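Local coordinates for SusD superfamily protein (Bacteroides thetaiotaomicron VPI-5482, PDB 3HDX), which probably binds polysaccharide at the outer membrane as a SusD homologue, serving carbohydrate uptake, at residues A373-L377 and N378-E382; N407-E410 and S411-E415. All blocks are in the same frame, centred on the assembly; numbering follows the deposited sequence. Where two conformers were deposited one is given.

In the fold
Both interactions are local, a turn between two helices and a helix start, in the C-terminal half of the chain, and they follow in series without nesting or crossing. Coming from the N terminus, the chain runs down helix 363-376 and reaches interaction 1. There a tight turn closes that helix and starts helix 380-391. The chain then passes through helix 401-405 to interaction 2, the first turns of helix 409-423. Their centres lie about 10 Å apart. A probable hydrogen bond from Arg409 NE to Cys375 O (2.9 Å) joins them. Leu412 and Ile413 pack against Cys375. The start of helix 409-423 is thus fixed to the corner between helices 363-376 and 380-391.

Interaction 1. Residues A373-L377 and N378-E382; sequences ALCAL and NRSTE
Leu374 O accepts the backbone N-H of Arg379 (2.8 Å) and Cys375 O that of Asn378 (2.9 Å), the bond pair of a Schellman motif. Asn378 is its C-prime residue, with positive phi (60°). The chain turns here from helix 363-376 into helix 380-391, and Arg379 is already the N-cap residue of the second helix. Leu374 and Arg379 carry the side-chain contact. Methyl CD2 of Leu374 sits over the centre of one guanidinium face, 3.5 Å from Arg379 CZ. The arginine chain bends at chi3 (57°), which folds the guanidinium back over this methyl. Leu374 CD1 reaches on to Glu382, 4.1 Å from its CB. Glu382 lies at the guanidinium edge and is gripped side-on. Arg379 NE bonds to Glu382 OE2 (3.0 Å) and Arg379 NH2 to Glu382 OE1 (2.8 Å), both nearly straight. OE1 is met on its syn side, whereas NE comes to OE2 from above the carboxylate plane. On the buried side of the turn, Cys375 SG lies 3.8 Å from Ser380 OG. The two-pronged salt bridge fixes the rotation of the guanidinium, and its flat face can then rest on Leu374, in the last turn of the outgoing helix.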
ATOM      1  N   ALA A 373      13.169  11.548   2.226  1.00 11.29           N
ATOM      2  CA  ALA A 373      14.221  11.158   3.165  1.00 11.66           C
ATOM      3  C   ALA A 373      15.446  12.080   3.077  1.00 12.26           C
ATOM      4  O   ALA A 373      15.968  12.527   4.083  1.00 12.46           O
ATOM      5  CB  ALA A 373      14.621   9.679   2.966  1.00 12.56           C
ATOM      6  N   LEU A 374      15.833  12.416   1.855  1.00 11.89           N
ATOM      7  CA  LEU A 374      16.998  13.275   1.629  1.00 12.53           C
ATOM      8  C   LEU A 374      16.741  14.674   2.206  1.00 13.28           C
ATOM      9  O   LEU A 374      17.602  15.235   2.878  1.00 13.34           O
ATOM     10  CB  LEU A 374      17.389  13.324   0.153  1.00 11.66           C
ATOM     11  CG  LEU A 374      18.067  12.054  -0.346  1.00 13.17           C
ATOM     12  CD1 LEU A 374      18.067  11.990  -1.864  1.00 13.34           C
ATOM     13  CD2 LEU A 374      19.504  11.949   0.218  1.00 13.21           C
ATOM     14  N   CYS A 375      15.526  15.204   2.019  1.00 13.70           N
ATOM     15  CA  CYS A 375      15.171  16.470   2.677  1.00 14.55           C
ATOM     16  C   CYS A 375      15.230  16.368   4.185  1.00 15.72           C
ATOM     17  O   CYS A 375      15.782  17.263   4.862  1.00 16.35           O
ATOM     18  CB  CYS A 375      13.793  16.913   2.279  1.00 14.07           C
ATOM     19  SG  CYS A 375      13.716  17.522   0.597  1.00 17.23           S
ATOM     20  N   ALA A 376      14.687  15.275   4.723  1.00 14.44           N
ATOM     21  CA  ALA A 376      14.703  15.050   6.155  1.00 15.64           C
ATOM     22  C   ALA A 376      16.128  15.045   6.740  1.00 16.03           C
ATOM     23  O   ALA A 376      16.364  15.499   7.869  1.00 19.69           O
ATOM     24  CB  ALA A 376      13.928  13.772   6.535  1.00 14.41           C
ATOM     25  N   LEU A 377      17.060  14.542   5.940  1.00 15.03           N
ATOM     26  CA  LEU A 377      18.475  14.474   6.267  1.00 15.08           C
ATOM     27  C   LEU A 377      19.253  15.748   5.920  1.00 18.33           C
ATOM     28  O   LEU A 377      20.477  15.759   6.007  1.00 19.62           O
ATOM     29  CB  LEU A 377      19.084  13.276   5.523  1.00 15.24           C
ATOM     30  CG  LEU A 377      18.562  11.879   5.892  1.00 14.92           C
ATOM     31  CD1 LEU A 377      18.945  10.851   4.842  1.00 15.90           C
ATOM     32  CD2 LEU A 377      19.062  11.521   7.269  1.00 14.87           C
ATOM     33  N   ASN A 378      18.540  16.827   5.580  1.00 20.58           N
ATOM     34  CA  ASN A 378      19.134  18.122   5.217  0.50 20.75           C
ATOM     35  C   ASN A 378      20.058  18.001   3.986  1.00 21.02           C
ATOM     36  O   ASN A 378      21.128  18.633   3.905  1.00 23.76           O
ATOM     37  CB  ASN A 378      19.821  18.769   6.434  0.50 21.46           C
ATOM     38  CG  ASN A 378      19.939  20.298   6.307  0.50 21.87           C
ATOM     39  OD1 ASN A 378      19.145  20.964   5.613  0.50 21.04           O
ATOM     40  ND2 ASN A 378      20.919  20.857   7.011  0.50 21.96           N
ATOM     41  N   ARG A 379      19.619  17.187   3.016  1.00 18.47           N
ATOM     42  CA  ARG A 379      20.271  16.959   1.735  1.00 18.62           C
ATOM     43  C   ARG A 379      19.289  17.280   0.603  1.00 17.40           C
ATOM     44  O   ARG A 379      19.136  16.575  -0.357  1.00 18.44           O
ATOM     45  CB  ARG A 379      20.838  15.547   1.684  1.00 19.13           C
ATOM     46  CG  ARG A 379      21.986  15.374   2.678  1.00 20.37           C
ATOM     47  CD  ARG A 379      22.296  13.892   2.944  1.00 20.64           C
ATOM     48  NE  ARG A 379      22.617  13.197   1.715  1.00 20.86           N
ATOM     49  CZ  ARG A 379      22.720  11.868   1.595  1.00 21.31           C
ATOM     50  NH1 ARG A 379      22.519  11.066   2.645  1.00 22.43           N
ATOM     51  NH2 ARG A 379      22.988  11.329   0.421  1.00 21.68           N
ATOM     52  N   SER A 380      18.651  18.444   0.733  1.00 19.25           N
ATOM     53  CA  SER A 380      17.636  18.904  -0.226  1.00 19.39           C
ATOM     54  C   SER A 380      18.096  19.021  -1.661  1.00 18.73           C
ATOM     55  O   SER A 380      17.341  18.704  -2.550  1.00 18.27           O
ATOM     56  CB  SER A 380      17.035  20.228   0.264  1.00 19.91           C
ATOM     57  OG  SER A 380      16.487  20.011   1.534  1.00 21.68           O
ATOM     58  N   THR A 381      19.348  19.453  -1.906  1.00 21.13           N
ATOM     59  CA  THR A 381      19.850  19.561  -3.260  0.50 21.29           C
ATOM     60  C   THR A 381      19.810  18.196  -3.958  1.00 20.34           C
ATOM     61  O   THR A 381      19.437  18.090  -5.097  1.00 21.90           O
ATOM     62  CB  THR A 381      21.281  20.186  -3.273  0.50 22.61           C
ATOM     63  OG1 THR A 381      21.310  21.334  -2.396  0.50 22.69           O
ATOM     64  CG2 THR A 381      21.644  20.575  -4.665  0.50 23.54           C
ATOM     65  N   GLU A 382      20.169  17.142  -3.226  1.00 19.77           N
ATOM     66  CA  GLU A 382      20.105  15.796  -3.780  1.00 19.48           C
ATOM     67  C   GLU A 382      18.655  15.307  -3.995  1.00 17.59           C
ATOM     68  O   GLU A 382      18.384  14.563  -4.935  1.00 19.15           O
ATOM     69  CB  GLU A 382      20.862  14.834  -2.864  1.00 19.89           C
ATOM     70  CG  GLU A 382      22.367  15.143  -2.736  1.00 23.39           C
ATOM     71  CD  GLU A 382      23.001  14.347  -1.627  1.00 24.62           C
ATOM     72  OE1 GLU A 382      22.942  13.119  -1.783  1.00 27.53           O
ATOM     73  OE2 GLU A 382      23.471  14.921  -0.611  1.00 26.48           O
TER

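Interaction 2. Residues N407-E410 and S411-E415; sequences NNRE and SLIAE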
ATOM      1  N   ASN A 407      15.986  27.735  -1.842  1.00 18.40           N
ATOM      2  CA  ASN A 407      16.788  26.916  -0.941  1.00 18.97           C
ATOM      3  C   ASN A 407      16.088  26.634   0.407  1.00 19.86           C
ATOM      4  O   ASN A 407      16.745  26.399   1.415  1.00 21.45           O
ATOM      5  CB  ASN A 407      18.208  27.520  -0.746  1.00 21.21           C
ATOM      6  CG  ASN A 407      19.049  27.507  -2.040  1.00 22.71           C
ATOM      7  OD1 ASN A 407      18.845  26.702  -2.926  1.00 24.58           O
ATOM      8  ND2 ASN A 407      20.022  28.401  -2.120  1.00 27.22           N
ATOM      9  N   ASN A 408      14.758  26.596   0.388  1.00 18.61           N
ATOM     10  CA  ASN A 408      13.947  26.386   1.593  1.00 18.01           C
ATOM     11  C   ASN A 408      13.570  24.894   1.635  1.00 17.42           C
ATOM     12  O   ASN A 408      12.767  24.433   0.816  1.00 17.60           O
ATOM     13  CB  ASN A 408      12.736  27.300   1.605  1.00 19.72           C
ATOM     14  CG  ASN A 408      11.943  27.202   2.882  1.00 21.51           C
ATOM     15  OD1 ASN A 408      11.555  26.128   3.288  1.00 21.60           O
ATOM     16  ND2 ASN A 408      11.672  28.350   3.518  1.00 25.33           N
ATOM     17  N   ARG A 409      14.146  24.192   2.601  1.00 17.67           N
ATOM     18  CA  ARG A 409      13.927  22.733   2.807  1.00 17.81           C
ATOM     19  C   ARG A 409      12.443  22.398   2.975  1.00 16.13           C
ATOM     20  O   ARG A 409      11.947  21.452   2.356  1.00 14.59           O
ATOM     21  CB  ARG A 409      14.728  22.236   4.043  1.00 19.65           C
ATOM     22  CG  ARG A 409      14.495  20.799   4.523  1.00 23.83           C
ATOM     23  CD  ARG A 409      15.243  20.575   5.909  1.00 25.55           C
ATOM     24  NE  ARG A 409      14.857  19.363   6.666  1.00 29.65           N
ATOM     25  CZ  ARG A 409      13.870  19.254   7.583  1.00 31.38           C
ATOM     26  NH1 ARG A 409      13.093  20.288   7.937  1.00 32.75           N
ATOM     27  NH2 ARG A 409      13.656  18.075   8.182  1.00 32.36           N
ATOM     28  N   GLU A 410      11.724  23.201   3.754  1.00 16.59           N
ATOM     29  CA  GLU A 410      10.318  22.921   4.031  0.50 15.89           C
ATOM     30  C   GLU A 410       9.456  23.145   2.763  1.00 15.91           C
ATOM     31  O   GLU A 410       8.524  22.374   2.498  1.00 14.38           O
ATOM     32  CB  GLU A 410       9.844  23.703   5.250  0.50 17.96           C
ATOM     33  CG  GLU A 410      10.491  23.246   6.558  0.50 19.96           C
ATOM     34  CD  GLU A 410      11.960  23.680   6.755  0.50 21.20           C
ATOM     35  OE1 GLU A 410      12.390  24.762   6.264  0.50 22.57           O
ATOM     36  OE2 GLU A 410      12.713  22.909   7.374  0.50 23.82           O
ATOM     37  N   SER A 411       9.809  24.146   1.953  1.00 14.79           N
ATOM     38  CA  SER A 411       9.093  24.400   0.692  0.50 15.01           C
ATOM     39  C   SER A 411       9.250  23.186  -0.228  1.00 14.76           C
ATOM     40  O   SER A 411       8.281  22.764  -0.888  1.00 14.64           O
ATOM     41  CB  SER A 411       9.604  25.655  -0.042  0.50 14.47           C
ATOM     42  OG  SER A 411       9.353  26.843   0.691  0.50 13.95           O
ATOM     43  N   LEU A 412      10.472  22.631  -0.293  1.00 13.20           N
ATOM     44  CA  LEU A 412      10.728  21.441  -1.114  1.00 13.25           C
ATOM     45  C   LEU A 412      10.000  20.214  -0.554  1.00 12.58           C
ATOM     46  O   LEU A 412       9.402  19.451  -1.313  1.00 12.63           O
ATOM     47  CB  LEU A 412      12.242  21.210  -1.272  1.00 13.31           C
ATOM     48  CG  LEU A 412      12.646  19.946  -2.068  1.00 13.56           C
ATOM     49  CD1 LEU A 412      12.008  20.023  -3.463  1.00 13.73           C
ATOM     50  CD2 LEU A 412      14.174  19.806  -2.195  1.00 14.58           C
ATOM     51  N   ILE A 413      10.035  20.029   0.765  1.00 12.14           N
ATOM     52  CA  ILE A 413       9.268  18.913   1.388  1.00 12.17           C
ATOM     53  C   ILE A 413       7.789  19.014   1.025  1.00 13.19           C
ATOM     54  O   ILE A 413       7.210  18.034   0.554  1.00 11.69           O
ATOM     55  CB  ILE A 413       9.448  18.855   2.929  1.00 13.37           C
ATOM     56  CG1 ILE A 413      10.861  18.424   3.285  1.00 13.00           C
ATOM     57  CG2 ILE A 413       8.377  17.914   3.593  1.00 13.29           C
ATOM     58  CD1 ILE A 413      11.228  18.740   4.756  1.00 11.86           C
ATOM     59  N   ALA A 414       7.220  20.205   1.128  1.00 13.77           N
ATOM     60  CA  ALA A 414       5.786  20.379   0.831  1.00 12.54           C
ATOM     61  C   ALA A 414       5.525  19.974  -0.646  1.00 11.40           C
ATOM     62  O   ALA A 414       4.553  19.275  -0.943  1.00 13.01           O
ATOM     63  CB  ALA A 414       5.303  21.805   1.149  1.00 14.90           C
ATOM     64  N   GLU A 415       6.408  20.389  -1.547  1.00 12.72           N
ATOM     65  CA  GLU A 415       6.241  20.064  -2.969  1.00 11.55           C
ATOM     66  C   GLU A 415       6.381  18.562  -3.290  1.00 11.51           C
ATOM     67  O   GLU A 415       5.627  18.032  -4.106  1.00 11.72           O
ATOM     68  CB  GLU A 415       7.126  20.921  -3.876  1.00 13.47           C
ATOM     69  CG  GLU A 415       6.917  20.687  -5.361  1.00 13.17           C
ATOM     70  CD  GLU A 415       5.502  20.935  -5.846  1.00 14.02           C
ATOM     71  OE1 GLU A 415       4.720  21.688  -5.196  1.00 14.52           O
ATOM     72  OE2 GLU A 415       5.180  20.355  -6.898  1.00 14.61           O
TER
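Arg409 and Ile413, one helical turn apart, run alongside each other in the same direction. Ile413 CD1 sits over the centre of one guanidinium face, 3.9 Å from Arg409 CZ. The same methyl also touches the aliphatic part of the arginine, 3.9 Å from Arg409 CG. The arginine chain is extended from CG to NE, and CG stands opposite the backbone nitrogen across the CA-CB bond (chi1 173°). This carries the guanidinium alongside the isoleucine. Glu410 was modelled in two conformers. In the one given, it meets the guanidinium at its edge, in plane, and its OE2 takes a salt bridge from Arg409 NH1 (2.7 Å) on the anti side of the carboxylate. In this conformer Glu410 folds back to reach it by a bend at chi2 (75°). The methyl over the face and, with Glu410 so placed, the carboxylate at the edge would together limit how the guanidinium can turn.

Asn408 is the N-cap. Its OD1 accepts the backbone N-H of Ser411 (3.0 Å), which comes from above the amide plane. An alanine here would remove the amide oxygen and would probably leave the Ser411 N-H without its capping partner, making the helix start less firmly fixed. Regular helix bonds follow: Leu412 N to Asn408 O (3.1 Å), Ile413 N to Arg409 O (2.9 Å) and Ala414 N to Glu410 O (2.9 Å).

These are the opening turns of helix 409-423. Buried Leu412 packs against Val384 and Leu387 of helix 380-391 and Phe405 of helix 401-405. Along another side, Glu410, Ile413 and Ala414 touch Met441 of helix 430-441, while Arg409 contacts Leu440 of the same helix.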